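Local coordinates for protein putative S41 protease (Bacteroides fragilis NCTC 9343, PDB 3K50) that probably hydrolyses peptide bonds as a serine protease of family S41, carrying a PDZ domain alongside its protease domain, at residues I71-L80 and E127-R136; D57-D68 and V336-V347. All blocks are in the same frame, centred on the assembly; numbering follows the deposited sequence.

Interaction 1: residues I71-L80 and E127-R136; sequences IPSYGFDYTL and ESELLQGSTR
Tyr-74 and Tyr-78 carry the polar part of this contact, each reaching the 127-136 segment with its hydroxyl. Tyr-74 OH donates to Ser-134 O at 2.6 Å, in the plane of that carbonyl and on one of its lone pairs. A second bond from the same residue, Tyr-74 N to Leu-131 O at 3.1 Å, holds the backbone, so the tyrosine is gripped at both ends. Leu-131 O also receives a CA-H...O contact from Ser-73 CA at 3.2 Å. Tyr-78 OH donates to Glu-127 OE2 at 2.8 Å, using the lone pair turned away from the other carboxylate oxygen; the ring and carboxylate planes stand 75° apart.

In this PDZ-like sheet the two tyrosines join the outermost strand 76-82, and the loop before it, to the loop ahead of strand 136-146. PDZ domains typically bind peptides between an edge strand and a helix; the short 3-10 turn at 128-130 probably stands where the helix flanking that groove lies, and its Leu-130 packs on Phe-76 and Tyr-78 of the strand.

Apolar packing centres on Leu-130. Its CD1 lies over one face of the Tyr-78 ring in a CH-pi contact, 4.2 Å from the ring centroid, while the other branch, CD2, meets Phe-76 CZ at 4.0 Å. Tyr-78 reaches this position because its CG sits between the backbone N and the carbonyl carbon (chi1 67°). Leu-80 CD2 approaches Leu-130 CD1 at 4.3 Å.

One water bridges the backbones, donating to Phe-76 O and, at a longer 3.3 Å, to Leu-130 O.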
loop_
_atom_site.group_PDB
_atom_site.type_symbol
_atom_site.label_atom_id
_atom_site.label_comp_id
_atom_site.label_asym_id
_atom_site.label_seq_id
_atom_site.Cartn_x
_atom_site.Cartn_y
_atom_site.Cartn_z
ATOM N N ILE A 71 0.749 -13.318 -11.363
ATOM C CA ILE A 71 0.676 -14.714 -10.968
ATOM C C ILE A 71 -0.789 -14.987 -10.628
ATOM O O ILE A 71 -1.419 -14.181 -9.949
ATOM C CB ILE A 71 1.554 -15.000 -9.748
ATOM C CG1 ILE A 71 3.046 -14.860 -10.097
ATOM C CG2 ILE A 71 1.292 -16.432 -9.263
ATOM C CD1 ILE A 71 3.973 -14.588 -8.915
ATOM N N PRO A 72 -1.364 -16.070 -11.142
ATOM C CA PRO A 72 -2.793 -16.318 -10.810
ATOM C C PRO A 72 -3.067 -16.459 -9.323
ATOM O O PRO A 72 -2.199 -16.908 -8.564
ATOM C CB PRO A 72 -3.128 -17.615 -11.547
ATOM C CG PRO A 72 -2.068 -17.787 -12.569
ATOM C CD PRO A 72 -0.825 -17.078 -12.074
ATOM N N SER A 73 -4.272 -16.066 -8.906
ATOM C CA SER A 73 -4.639 -16.093 -7.472
ATOM C C SER A 73 -6.135 -16.079 -7.315
ATOM O O SER A 73 -6.853 -15.877 -8.297
ATOM C CB SER A 73 -4.027 -14.914 -6.693
ATOM O OG SER A 73 -4.585 -13.656 -7.049
ATOM N N TYR A 74 -6.593 -16.362 -6.088
ATOM C CA TYR A 74 -8.038 -16.410 -5.787
ATOM C C TYR A 74 -8.634 -15.003 -5.534
ATOM O O TYR A 74 -9.845 -14.811 -5.599
ATOM C CB TYR A 74 -8.279 -17.307 -4.587
ATOM C CG TYR A 74 -8.135 -18.809 -4.847
ATOM C CD1 TYR A 74 -8.978 -19.481 -5.747
ATOM C CD2 TYR A 74 -7.223 -19.550 -4.137
ATOM C CE1 TYR A 74 -8.852 -20.879 -5.971
ATOM C CE2 TYR A 74 -7.113 -20.932 -4.302
ATOM C CZ TYR A 74 -7.920 -21.586 -5.212
ATOM O OH TYR A 74 -7.770 -22.922 -5.338
ATOM N N GLY A 75 -7.770 -14.044 -5.238
ATOM C CA GLY A 75 -8.155 -12.663 -5.064
ATOM C C GLY A 75 -8.387 -12.254 -3.623
ATOM O O GLY A 75 -9.123 -11.285 -3.387
ATOM N N PHE A 76 -7.816 -12.960 -2.637
ATOM C CA PHE A 76 -7.951 -12.485 -1.245
ATOM C C PHE A 76 -6.660 -12.557 -0.453
ATOM O O PHE A 76 -5.809 -13.385 -0.726
ATOM C CB PHE A 76 -9.038 -13.228 -0.495
ATOM C CG PHE A 76 -8.692 -14.698 -0.186
ATOM C CD1 PHE A 76 -8.899 -15.678 -1.123
ATOM C CD2 PHE A 76 -8.170 -15.061 1.060
ATOM C CE1 PHE A 76 -8.592 -17.001 -0.848
ATOM C CE2 PHE A 76 -7.833 -16.362 1.323
ATOM C CZ PHE A 76 -8.062 -17.335 0.372
ATOM N N ASP A 77 -6.520 -11.660 0.512
ATOM C CA ASP A 77 -5.410 -11.706 1.464
ATOM C C ASP A 77 -5.946 -12.161 2.787
ATOM O O ASP A 77 -7.120 -11.955 3.092
ATOM C CB ASP A 77 -4.746 -10.338 1.658
ATOM C CG ASP A 77 -3.980 -9.882 0.445
ATOM O OD1 ASP A 77 -3.588 -10.775 -0.354
ATOM O OD2 ASP A 77 -3.796 -8.635 0.278
ATOM N N TYR A 78 -5.072 -12.731 3.613
ATOM C CA TYR A 78 -5.488 -13.287 4.873
ATOM C C TYR A 78 -4.408 -13.311 5.954
ATOM O O TYR A 78 -3.274 -13.036 5.683
ATOM C CB TYR A 78 -5.893 -14.741 4.639
ATOM C CG TYR A 78 -4.705 -15.592 4.248
ATOM C CD1 TYR A 78 -4.307 -15.679 2.920
ATOM C CD2 TYR A 78 -3.957 -16.271 5.199
ATOM C CE1 TYR A 78 -3.230 -16.418 2.541
ATOM C CE2 TYR A 78 -2.848 -17.002 4.833
ATOM C CZ TYR A 78 -2.497 -17.080 3.491
ATOM O OH TYR A 78 -1.406 -17.808 3.086
ATOM N N THR A 79 -4.794 -13.723 7.155
ATOM C CA THR A 79 -3.885 -13.944 8.273
ATOM C C THR A 79 -4.356 -15.172 8.961
ATOM O O THR A 79 -5.556 -15.303 9.213
ATOM C CB THR A 79 -3.988 -12.878 9.351
ATOM O OG1 THR A 79 -3.806 -11.587 8.771
ATOM C CG2 THR A 79 -2.929 -13.134 10.466
ATOM N N LEU A 80 -3.414 -16.052 9.307
ATOM C CA LEU A 80 -3.699 -17.306 10.033
ATOM C C LEU A 80 -3.746 -17.128 11.540
ATOM O O LEU A 80 -2.938 -16.383 12.103
ATOM C CB LEU A 80 -2.609 -18.344 9.769
ATOM C CG LEU A 80 -2.520 -18.832 8.357
ATOM C CD1 LEU A 80 -1.613 -20.050 8.301
ATOM C CD2 LEU A 80 -3.915 -19.176 7.850
ATOM N N GLU A 127 -1.094 -24.283 3.470
ATOM C CA GLU A 127 -1.342 -22.821 3.428
ATOM C C GLU A 127 -1.250 -22.182 2.030
ATOM O O GLU A 127 -1.986 -21.208 1.694
ATOM C CB GLU A 127 -0.349 -22.068 4.352
ATOM C CG GLU A 127 -0.634 -20.573 4.460
ATOM C CD GLU A 127 0.397 -19.768 5.226
ATOM O OE1 GLU A 127 1.299 -20.357 5.862
ATOM O OE2 GLU A 127 0.292 -18.521 5.176
ATOM N N SER A 128 -0.339 -22.694 1.208
ATOM C CA SER A 128 -0.134 -22.130 -0.125
ATOM C C SER A 128 -1.342 -22.489 -1.005
ATOM O O SER A 128 -1.574 -21.842 -2.026
ATOM C CB SER A 128 1.238 -22.552 -0.735
ATOM O OG SER A 128 1.260 -23.914 -1.169
ATOM N N GLU A 129 -2.152 -23.467 -0.591
ATOM C CA GLU A 129 -3.392 -23.752 -1.343
ATOM C C GLU A 129 -4.412 -22.614 -1.201
ATOM O O GLU A 129 -5.405 -22.585 -1.914
ATOM C CB GLU A 129 -4.049 -25.062 -0.934
ATOM C CG GLU A 129 -3.151 -26.281 -1.131
ATOM C CD GLU A 129 -3.847 -27.584 -0.813
ATOM O OE1 GLU A 129 -5.058 -27.573 -0.465
ATOM O OE2 GLU A 129 -3.177 -28.627 -0.919
ATOM N N LEU A 130 -4.204 -21.725 -0.242
ATOM C CA LEU A 130 -5.056 -20.514 -0.108
ATOM C C LEU A 130 -4.783 -19.449 -1.176
ATOM O O LEU A 130 -5.606 -18.561 -1.383
ATOM C CB LEU A 130 -4.848 -19.866 1.269
ATOM C CG LEU A 130 -5.431 -20.725 2.398
ATOM C CD1 LEU A 130 -4.916 -20.349 3.783
ATOM C CD2 LEU A 130 -6.983 -20.705 2.331
ATOM N N LEU A 131 -3.622 -19.531 -1.829
ATOM C CA LEU A 131 -3.187 -18.531 -2.784
ATOM C C LEU A 131 -3.711 -18.776 -4.190
ATOM O O LEU A 131 -4.117 -17.845 -4.875
ATOM C CB LEU A 131 -1.672 -18.492 -2.792
ATOM C CG LEU A 131 -0.951 -17.952 -1.562
ATOM C CD1 LEU A 131 0.554 -18.110 -1.789
ATOM C CD2 LEU A 131 -1.268 -16.493 -1.344
ATOM N N GLN A 132 -3.734 -20.025 -4.612
ATOM C CA GLN A 132 -4.182 -20.378 -5.961
ATOM C C GLN A 132 -4.497 -21.843 -6.059
ATOM O O GLN A 132 -4.116 -22.604 -5.182
ATOM C CB GLN A 132 -3.069 -20.065 -6.943
ATOM C CG GLN A 132 -1.730 -20.541 -6.428
ATOM C CD GLN A 132 -0.726 -20.697 -7.519
ATOM O OE1 GLN A 132 -0.491 -19.771 -8.308
ATOM N NE2 GLN A 132 -0.124 -21.889 -7.593
ATOM N N GLY A 133 -5.184 -22.233 -7.130
ATOM C CA GLY A 133 -5.535 -23.616 -7.344
ATOM C C GLY A 133 -6.837 -23.759 -8.092
ATOM O O GLY A 133 -7.306 -22.819 -8.734
ATOM N N SER A 134 -7.410 -24.949 -7.989
ATOM C CA SER A 134 -8.662 -25.276 -8.648
ATOM C C SER A 134 -9.837 -24.802 -7.789
ATOM O O SER A 134 -9.620 -24.131 -6.761
ATOM C CB SER A 134 -8.738 -26.798 -8.890
ATOM O OG SER A 134 -8.601 -27.476 -7.646
ATOM N N THR A 135 -11.068 -25.107 -8.238
ATOM C CA THR A 135 -12.276 -24.787 -7.517
ATOM C C THR A 135 -12.184 -25.474 -6.169
ATOM O O THR A 135 -11.653 -26.571 -6.096
ATOM C CB THR A 135 -13.504 -25.277 -8.287
ATOM O OG1 THR A 135 -13.563 -24.575 -9.535
ATOM C CG2 THR A 135 -14.780 -25.018 -7.508
ATOM N N ARG A 136 -12.660 -24.829 -5.102
ATOM C CA ARG A 136 -12.594 -25.390 -3.753
ATOM C C ARG A 136 -13.918 -25.233 -3.062
ATOM O O ARG A 136 -14.705 -24.344 -3.385
ATOM C CB ARG A 136 -11.554 -24.660 -2.865
ATOM C CG ARG A 136 -10.181 -24.361 -3.452
ATOM C CD ARG A 136 -9.453 -25.603 -3.893
ATOM N NE ARG A 136 -9.542 -26.691 -2.909
ATOM C CZ ARG A 136 -8.706 -26.869 -1.879
ATOM N NH1 ARG A 136 -7.672 -26.044 -1.666
ATOM N NH2 ARG A 136 -8.897 -27.904 -1.059
HETATM O O HOH W 1 -5.659 -15.548 -2.668
#

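Interaction 2: residues D57-D68 and V336-V347; sequences DNGFSKIDSLLD and VHPTDRFILNLV
Ser-61 turns its OG opposite its own carbonyl carbon (chi1 -61°), which brings the hydroxyl up to Val-347, and Leu-66 swings its CG away from its backbone N (chi1 -171°) to spread over Arg-341 and Ile-343. These two groups finish off an antiparallel strand pair at either end. Val-347 N donates to Ser-61 OG at 3.1 Å in a nearly straight bond, and the same OG gives its proton to Asp-57 OD2, which Tyr-27 also binds. Just ahead of strand 62-65, the Ser-61 hydroxyl thus takes the place of a backbone acceptor for Val-347 N.

Between these ends the strands pair regularly. Lys-62 and Asn-345 form one hydrogen-bonded pair, both bonds being 2.9 Å (Lys-62 N to Asn-345 O, Asn-345 N to Lys-62 O). Asp-64 and Ile-343 form the next, with Ile-343 N to Asp-64 O at 2.7 Å. On the face bearing Lys-62 and Asp-64, Lys-62 NZ makes a salt bridge to Asp-64 OD2 at 2.6 Å. On the other face Ile-63 CD1 meets Leu-344 CD1 at 3.8 Å, and Ile-63 CG2 touches Phe-342.

At the far end, Leu-66 sends CD1 to Ile-343 CD1 and CD2 to Val-336 CG1; its CG and CD2 lie over one face of the Arg-341 guanidinium, toward the rim. Arg-341 NH2 and Asp-68 OD1 form a salt bridge at 3.1 Å whose hydrogen bond is weak, being strongly bent.

The pairing adds short strand 62-65 to an antiparallel sheet through 342-352, which also pairs with 330-336 and 258-263, while helices 18-26 and 45-52 pack on the face of Ile-63 and Leu-344.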
loop_
_atom_site.group_PDB
_atom_site.type_symbol
_atom_site.label_atom_id
_atom_site.label_comp_id
_atom_site.label_asym_id
_atom_site.label_seq_id
_atom_site.Cartn_x
_atom_site.Cartn_y
_atom_site.Cartn_z
ATOM N N ASP A 57 20.297 1.877 2.715
ATOM C CA ASP A 57 19.228 1.243 1.909
ATOM C C ASP A 57 18.663 0.022 2.622
ATOM O O ASP A 57 19.045 -1.082 2.313
ATOM C CB ASP A 57 19.808 0.861 0.550
ATOM C CG ASP A 57 18.760 0.721 -0.532
ATOM O OD1 ASP A 57 17.628 0.245 -0.247
ATOM O OD2 ASP A 57 19.106 1.078 -1.673
ATOM N N ASN A 58 17.722 0.271 3.540
ATOM C CA ASN A 58 17.069 -0.738 4.369
ATOM C C ASN A 58 15.940 -1.427 3.607
ATOM O O ASN A 58 14.754 -1.290 3.931
ATOM C CB ASN A 58 16.533 -0.088 5.652
ATOM C CG ASN A 58 16.014 -1.109 6.666
ATOM O OD1 ASN A 58 16.543 -2.206 6.782
ATOM N ND2 ASN A 58 14.970 -0.743 7.396
ATOM N N GLY A 59 16.297 -2.153 2.558
ATOM C CA GLY A 59 15.279 -2.808 1.769
ATOM C C GLY A 59 14.459 -1.882 0.909
ATOM O O GLY A 59 13.379 -2.277 0.432
ATOM N N PHE A 60 14.968 -0.681 0.638
ATOM C CA PHE A 60 14.226 0.221 -0.240
ATOM C C PHE A 60 14.368 -0.256 -1.702
ATOM O O PHE A 60 13.384 -0.537 -2.401
ATOM C CB PHE A 60 14.646 1.660 -0.054
ATOM C CG PHE A 60 14.691 2.124 1.378
ATOM C CD1 PHE A 60 13.752 1.698 2.308
ATOM C CD2 PHE A 60 15.633 3.041 1.769
ATOM C CE1 PHE A 60 13.815 2.132 3.605
ATOM C CE2 PHE A 60 15.689 3.499 3.075
ATOM C CZ PHE A 60 14.770 3.064 3.984
ATOM N N SER A 61 15.594 -0.403 -2.155
ATOM C CA SER A 61 15.837 -0.951 -3.471
ATOM C C SER A 61 15.543 -2.420 -3.465
ATOM O O SER A 61 15.861 -3.120 -2.511
ATOM C CB SER A 61 17.298 -0.742 -3.850
ATOM O OG SER A 61 17.602 0.622 -3.886
ATOM N N LYS A 62 14.988 -2.930 -4.564
ATOM C CA LYS A 62 14.687 -4.353 -4.617
ATOM C C LYS A 62 14.496 -4.891 -6.037
ATOM O O LYS A 62 14.269 -4.133 -6.970
ATOM C CB LYS A 62 13.423 -4.646 -3.837
ATOM C CG LYS A 62 12.216 -3.978 -4.334
ATOM C CD LYS A 62 11.141 -3.978 -3.237
ATOM C CE LYS A 62 9.789 -3.435 -3.733
ATOM N NZ LYS A 62 9.183 -4.284 -4.831
ATOM N N ILE A 63 14.602 -6.210 -6.159
ATOM C CA ILE A 63 14.432 -6.915 -7.431
ATOM C C ILE A 63 13.013 -7.472 -7.471
ATOM O O ILE A 63 12.529 -8.055 -6.490
ATOM C CB ILE A 63 15.443 -8.081 -7.613
ATOM C CG1 ILE A 63 16.909 -7.613 -7.481
ATOM C CG2 ILE A 63 15.158 -8.851 -8.948
ATOM C CD1 ILE A 63 17.362 -6.508 -8.490
ATOM N N ASP A 64 12.357 -7.265 -8.600
ATOM C CA ASP A 64 11.039 -7.817 -8.902
ATOM C C ASP A 64 11.077 -8.505 -10.271
ATOM O O ASP A 64 11.727 -8.036 -11.223
ATOM C CB ASP A 64 9.991 -6.720 -8.911
ATOM C CG ASP A 64 9.591 -6.292 -7.509
ATOM O OD1 ASP A 64 9.331 -7.169 -6.655
ATOM O OD2 ASP A 64 9.525 -5.083 -7.251
ATOM N N SER A 65 10.371 -9.619 -10.370
ATOM C CA SER A 65 10.322 -10.370 -11.616
ATOM C C SER A 65 9.504 -9.628 -12.652
ATOM O O SER A 65 8.629 -8.846 -12.307
ATOM C CB SER A 65 9.748 -11.778 -11.394
ATOM O OG SER A 65 10.696 -12.586 -10.703
ATOM N N LEU A 66 9.856 -9.834 -13.916
ATOM C CA LEU A 66 9.114 -9.267 -15.008
ATOM C C LEU A 66 8.194 -10.386 -15.454
ATOM O O LEU A 66 8.665 -11.352 -16.021
ATOM C CB LEU A 66 10.049 -8.874 -16.133
ATOM C CG LEU A 66 9.410 -8.067 -17.261
ATOM C CD1 LEU A 66 8.967 -6.680 -16.783
ATOM C CD2 LEU A 66 10.412 -7.954 -18.374
ATOM N N LEU A 67 6.900 -10.267 -15.190
ATOM C CA LEU A 67 5.924 -11.301 -15.539
ATOM C C LEU A 67 5.073 -10.907 -16.755
ATOM O O LEU A 67 4.803 -9.731 -16.961
ATOM C CB LEU A 67 5.015 -11.524 -14.323
ATOM C CG LEU A 67 5.657 -12.144 -13.058
ATOM C CD1 LEU A 67 4.971 -11.710 -11.753
ATOM C CD2 LEU A 67 5.722 -13.667 -13.145
ATOM N N ASP A 68 4.668 -11.884 -17.553
ATOM C CA ASP A 68 3.761 -11.633 -18.681
ATOM C C ASP A 68 2.390 -11.202 -18.167
ATOM O O ASP A 68 1.763 -10.314 -18.752
ATOM C CB ASP A 68 3.661 -12.855 -19.597
ATOM C CG ASP A 68 4.910 -13.038 -20.464
ATOM O OD1 ASP A 68 5.605 -12.031 -20.700
ATOM O OD2 ASP A 68 5.195 -14.166 -20.929
ATOM N N VAL A 336 14.441 -1.890 -16.118
ATOM C CA VAL A 336 14.248 -3.263 -16.627
ATOM C C VAL A 336 15.515 -3.777 -17.248
ATOM O O VAL A 336 16.134 -3.058 -18.045
ATOM C CB VAL A 336 13.117 -3.313 -17.670
ATOM C CG1 VAL A 336 12.739 -4.746 -17.990
ATOM C CG2 VAL A 336 11.890 -2.598 -17.142
ATOM N N HIS A 337 15.947 -4.989 -16.871
ATOM C CA HIS A 337 17.159 -5.578 -17.452
ATOM C C HIS A 337 16.893 -5.766 -18.953
ATOM O O HIS A 337 15.793 -6.141 -19.313
ATOM C CB HIS A 337 17.506 -6.932 -16.861
ATOM C CG HIS A 337 18.866 -7.438 -17.247
ATOM N ND1 HIS A 337 19.111 -8.099 -18.434
ATOM C CD2 HIS A 337 20.054 -7.413 -16.589
ATOM C CE1 HIS A 337 20.392 -8.421 -18.509
ATOM N NE2 HIS A 337 20.982 -8.046 -17.384
ATOM N N PRO A 338 17.887 -5.507 -19.811
ATOM C CA PRO A 338 17.643 -5.671 -21.269
ATOM C C PRO A 338 17.201 -7.057 -21.720
ATOM O O PRO A 338 16.354 -7.173 -22.592
ATOM C CB PRO A 338 18.996 -5.359 -21.893
ATOM C CG PRO A 338 19.713 -4.546 -20.874
ATOM C CD PRO A 338 19.239 -5.000 -19.532
ATOM N N THR A 339 17.746 -8.104 -21.114
ATOM C CA THR A 339 17.431 -9.458 -21.531
ATOM C C THR A 339 16.972 -10.464 -20.456
ATOM O O THR A 339 16.210 -11.376 -20.782
ATOM C CB THR A 339 18.656 -10.068 -22.242
ATOM O OG1 THR A 339 19.778 -10.130 -21.356
ATOM C CG2 THR A 339 19.063 -9.244 -23.463
ATOM N N ASP A 340 17.349 -10.277 -19.191
ATOM C CA ASP A 340 17.091 -11.283 -18.153
ATOM C C ASP A 340 15.774 -11.174 -17.432
ATOM O O ASP A 340 15.608 -11.746 -16.367
ATOM C CB ASP A 340 18.227 -11.268 -17.132
ATOM C CG ASP A 340 19.527 -11.751 -17.704
ATOM O OD1 ASP A 340 19.507 -12.441 -18.755
ATOM O OD2 ASP A 340 20.573 -11.472 -17.079
ATOM N N ARG A 341 14.852 -10.393 -17.961
ATOM C CA ARG A 341 13.514 -10.335 -17.415
ATOM C C ARG A 341 13.395 -10.105 -15.883
ATOM O O ARG A 341 12.700 -10.820 -15.196
ATOM C CB ARG A 341 12.731 -11.595 -17.823
ATOM C CG ARG A 341 12.666 -11.785 -19.360
ATOM C CD ARG A 341 11.662 -12.872 -19.829
ATOM N NE ARG A 341 10.312 -12.754 -19.239
ATOM C CZ ARG A 341 9.348 -11.899 -19.615
ATOM N NH1 ARG A 341 9.543 -11.014 -20.595
ATOM N NH2 ARG A 341 8.170 -11.913 -18.984
ATOM N N PHE A 342 14.090 -9.118 -15.345
ATOM C CA PHE A 342 13.779 -8.698 -13.994
ATOM C C PHE A 342 13.778 -7.181 -14.002
ATOM O O PHE A 342 14.243 -6.545 -14.946
ATOM C CB PHE A 342 14.749 -9.248 -12.950
ATOM C CG PHE A 342 16.161 -8.713 -13.046
ATOM C CD1 PHE A 342 16.541 -7.572 -12.358
ATOM C CD2 PHE A 342 17.120 -9.415 -13.746
ATOM C CE1 PHE A 342 17.862 -7.131 -12.384
ATOM C CE2 PHE A 342 18.434 -8.989 -13.799
ATOM C CZ PHE A 342 18.815 -7.845 -13.119
ATOM N N ILE A 343 13.211 -6.631 -12.953
ATOM C CA ILE A 343 13.111 -5.191 -12.746
ATOM C C ILE A 343 13.876 -4.860 -11.473
ATOM O O ILE A 343 13.661 -5.525 -10.434
ATOM C CB ILE A 343 11.671 -4.734 -12.513
ATOM C CG1 ILE A 343 10.749 -5.099 -13.691
ATOM C CG2 ILE A 343 11.635 -3.197 -12.229
ATOM C CD1 ILE A 343 9.287 -4.994 -13.346
ATOM N N LEU A 344 14.765 -3.869 -11.596
ATOM C CA LEU A 344 15.525 -3.267 -10.487
ATOM C C LEU A 344 14.787 -2.005 -10.084
ATOM O O LEU A 344 14.734 -1.060 -10.871
ATOM C CB LEU A 344 16.926 -2.875 -10.913
ATOM C CG LEU A 344 17.787 -2.034 -9.932
ATOM C CD1 LEU A 344 17.840 -2.744 -8.561
ATOM C CD2 LEU A 344 19.206 -1.803 -10.461
ATOM N N ASN A 345 14.124 -2.045 -8.923
ATOM C CA ASN A 345 13.451 -0.892 -8.342
ATOM C C ASN A 345 14.523 -0.236 -7.477
ATOM O O ASN A 345 14.839 -0.726 -6.394
ATOM C CB ASN A 345 12.228 -1.303 -7.552
ATOM C CG ASN A 345 11.062 -1.725 -8.464
ATOM O OD1 ASN A 345 10.679 -2.901 -8.528
ATOM N ND2 ASN A 345 10.551 -0.776 -9.211
ATOM N N LEU A 346 15.158 0.798 -8.034
ATOM C CA LEU A 346 16.316 1.446 -7.409
ATOM C C LEU A 346 16.058 2.810 -6.770
ATOM O O LEU A 346 15.361 3.624 -7.355
ATOM C CB LEU A 346 17.368 1.596 -8.484
ATOM C CG LEU A 346 18.751 2.165 -8.116
ATOM C CD1 LEU A 346 19.507 1.162 -7.289
ATOM C CD2 LEU A 346 19.511 2.475 -9.463
ATOM N N VAL A 347 16.597 3.057 -5.576
ATOM C CA VAL A 347 16.508 4.391 -4.973
ATOM C C VAL A 347 17.228 5.367 -5.908
ATOM O O VAL A 347 18.425 5.216 -6.175
ATOM C CB VAL A 347 17.146 4.461 -3.560
ATOM C CG1 VAL A 347 17.163 5.893 -3.027
ATOM C CG2 VAL A 347 16.421 3.576 -2.606
#

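Interaction 1 and interaction 2 are neighbours in sequence yet belong to different parts of the fold. Only two residues separate segment 57-68 from segment 71-80, but the contact centres lie about 25 Å apart and do not otherwise touch. Interaction 2 ties segment 57-68 to one 268 residues further on, measured between the nearest ends. Strand 62-65, paired there, is followed in the chain by strand 76-82 of the five-stranded antiparallel sheet, whose edge interaction 1 fastens to its facing loop. A glycerol, probably from the crystallisation liquor, lies about 5 Å from the Tyr-78 side chain and makes a weak hydrogen bond with Asp-77, which alone does not identify a site.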